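Long-range contact in outer membrane protein YopM (Yersinia pestis, PDB 1JL5), which is a leucine-rich-repeat effector and virulence factor that probably alters host cell physiology to promote bacterial survival in host tissues: residues L155-D161 with S174-A179. Sequence-based numbering, arbitrary orientation.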
loop_
_atom_site.group_PDB
_atom_site.type_symbol
_atom_site.label_atom_id
_atom_site.label_comp_id
_atom_site.label_asym_id
_atom_site.label_seq_id
_atom_site.Cartn_x
_atom_site.Cartn_y
_atom_site.Cartn_z
ATOM N N LEU A 155 -0.299 -42.644 6.687
ATOM C CA LEU A 155 -0.357 -41.193 6.764
ATOM C C LEU A 155 0.834 -40.611 6.023
ATOM O O LEU A 155 1.956 -40.632 6.529
ATOM C CB LEU A 155 -0.314 -40.725 8.216
ATOM C CG LEU A 155 -1.463 -39.824 8.672
ATOM C CD1 LEU A 155 -1.053 -39.102 9.936
ATOM C CD2 LEU A 155 -1.830 -38.839 7.581
ATOM N N LYS A 156 0.588 -40.092 4.827
ATOM C CA LYS A 156 1.647 -39.513 4.014
ATOM C C LYS A 156 1.671 -37.993 4.127
ATOM O O LYS A 156 2.735 -37.381 4.202
ATOM C CB LYS A 156 1.457 -39.907 2.547
ATOM C CG LYS A 156 1.472 -41.405 2.285
ATOM C CD LYS A 156 1.045 -41.713 0.854
ATOM C CE LYS A 156 0.847 -43.218 0.640
ATOM N NZ LYS A 156 0.039 -43.858 1.728
ATOM N N ILE A 157 0.492 -37.385 4.134
ATOM C CA ILE A 157 0.397 -35.941 4.226
ATOM C C ILE A 157 -0.369 -35.498 5.461
ATOM O O ILE A 157 -1.509 -35.897 5.676
ATOM C CB ILE A 157 -0.305 -35.329 2.986
ATOM C CG1 ILE A 157 0.530 -35.560 1.727
ATOM C CG2 ILE A 157 -0.510 -33.836 3.188
ATOM C CD1 ILE A 157 0.410 -36.935 1.168
ATOM N N ILE A 158 0.279 -34.683 6.282
ATOM C CA ILE A 158 -0.350 -34.142 7.469
ATOM C C ILE A 158 -0.309 -32.639 7.292
ATOM O O ILE A 158 0.764 -32.036 7.234
ATOM C CB ILE A 158 0.407 -34.475 8.777
ATOM C CG1 ILE A 158 0.149 -35.920 9.206
ATOM C CG2 ILE A 158 -0.058 -33.542 9.891
ATOM C CD1 ILE A 158 0.575 -36.932 8.200
ATOM N N ASP A 159 -1.480 -32.038 7.174
ATOM C CA ASP A 159 -1.561 -30.603 7.048
ATOM C C ASP A 159 -2.373 -30.128 8.233
ATOM O O ASP A 159 -3.598 -30.194 8.222
ATOM C CB ASP A 159 -2.262 -30.198 5.758
ATOM C CG ASP A 159 -2.314 -28.699 5.584
ATOM O OD1 ASP A 159 -1.889 -27.977 6.515
ATOM O OD2 ASP A 159 -2.776 -28.240 4.524
ATOM N N VAL A 160 -1.677 -29.686 9.270
ATOM C CA VAL A 160 -2.328 -29.180 10.462
ATOM C C VAL A 160 -1.953 -27.714 10.583
ATOM O O VAL A 160 -1.981 -27.131 11.663
ATOM C CB VAL A 160 -1.867 -29.929 11.708
ATOM C CG1 VAL A 160 -2.267 -31.392 11.597
ATOM C CG2 VAL A 160 -0.365 -29.792 11.867
ATOM N N ASP A 161 -1.587 -27.130 9.449
ATOM C CA ASP A 161 -1.216 -25.734 9.407
ATOM C C ASP A 161 -2.347 -24.886 9.961
ATOM O O ASP A 161 -3.518 -25.227 9.833
ATOM C CB ASP A 161 -0.908 -25.312 7.969
ATOM C CG ASP A 161 -0.753 -23.809 7.823
ATOM O OD1 ASP A 161 -1.780 -23.098 7.870
ATOM O OD2 ASP A 161 0.395 -23.337 7.669
ATOM N N SER A 174 5.573 -43.158 7.580
ATOM C CA SER A 174 4.992 -42.980 6.259
ATOM C C SER A 174 4.887 -41.510 5.882
ATOM O O SER A 174 4.652 -41.175 4.722
ATOM C CB SER A 174 3.599 -43.601 6.211
ATOM O OG SER A 174 2.779 -43.061 7.233
ATOM N N LEU A 175 5.063 -40.637 6.865
ATOM C CA LEU A 175 4.951 -39.208 6.625
ATOM C C LEU A 175 5.861 -38.713 5.512
ATOM O O LEU A 175 7.076 -38.853 5.575
ATOM C CB LEU A 175 5.246 -38.433 7.908
ATOM C CG LEU A 175 4.926 -36.941 7.806
ATOM C CD1 LEU A 175 3.498 -36.778 7.357
ATOM C CD2 LEU A 175 5.142 -36.256 9.139
ATOM N N GLU A 176 5.261 -38.128 4.484
ATOM C CA GLU A 176 6.029 -37.605 3.371
ATOM C C GLU A 176 5.934 -36.097 3.403
ATOM O O GLU A 176 6.817 -35.383 2.925
ATOM C CB GLU A 176 5.455 -38.086 2.045
ATOM C CG GLU A 176 5.118 -39.553 1.994
ATOM C CD GLU A 176 4.833 -40.009 0.584
ATOM O OE1 GLU A 176 4.232 -39.225 -0.179
ATOM O OE2 GLU A 176 5.204 -41.151 0.241
ATOM N N PHE A 177 4.845 -35.615 3.978
ATOM C CA PHE A 177 4.614 -34.193 4.022
ATOM C C PHE A 177 3.860 -33.779 5.258
ATOM O O PHE A 177 2.809 -34.331 5.581
ATOM C CB PHE A 177 3.837 -33.785 2.766
ATOM C CG PHE A 177 3.352 -32.362 2.764
ATOM C CD1 PHE A 177 2.359 -31.942 3.646
ATOM C CD2 PHE A 177 3.855 -31.448 1.843
ATOM C CE1 PHE A 177 1.871 -30.639 3.610
ATOM C CE2 PHE A 177 3.371 -30.141 1.801
ATOM C CZ PHE A 177 2.376 -29.738 2.685
ATOM N N ILE A 178 4.416 -32.809 5.967
ATOM C CA ILE A 178 3.739 -32.288 7.124
ATOM C C ILE A 178 3.827 -30.776 7.130
ATOM O O ILE A 178 4.910 -30.189 7.061
ATOM C CB ILE A 178 4.293 -32.832 8.448
ATOM C CG1 ILE A 178 3.436 -32.284 9.594
ATOM C CG2 ILE A 178 5.761 -32.458 8.613
ATOM C CD1 ILE A 178 3.691 -32.920 10.926
ATOM N N ALA A 179 2.658 -30.155 7.154
ATOM C CA ALA A 179 2.554 -28.714 7.214
ATOM C C ALA A 179 1.953 -28.514 8.588
ATOM O O ALA A 179 0.832 -28.940 8.849
ATOM C CB ALA A 179 1.617 -28.200 6.132
#
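Ile158 and Ile178 meet on the buried face of two parallel strands, 157-159 and 177-179, whose axes run 4.5 Å apart. With CG1 anti to the backbone N (chi1 -176°), Ile178 lays that carbon 3.7 Å from Ile158 CG2. The backbones are zipped in register: Ile158 N donates to Phe177 O at 2.6 Å, and Ile158 O takes Ala179 N at 2.7 Å. At the entry to the strands Lys156 O is gripped twice, by Phe177 N almost head-on and by Glu176 N on a lone pair (C=O...N angle 134°). At the far end of the strands Val160 N hydrogen-bonds to Ala179 O, while Asp159 OD1 accepts from Asp161 N in an Asx turn.

On the other face Ile157, Phe177 and Asp159 are partly open to solvent, though Ala179 among them is buried. Here Ile157 CG2 touches Phe177 CD1 at 3.5 Å, approaching the ring obliquely, and Asp159 OD1 rests against the methyl of Ala179. At the solvent side, where the strands begin, Lys156 and Glu176 run side by side, touching through their aliphatic parts; Lys156 NZ turns to Phe154 O and stays 6.0 Å from Glu176 OE2. Strands 135-137 and 199-201 carry the parallel pairing on to either side, and Asn163 and Asn183 both donate to Val160 O. Such parallel pairing, one short strand per repeat with aliphatic side chains turned into the core, is the hallmark of the leucine-rich-repeat solenoid, here joining LRR 5 to LRR 6.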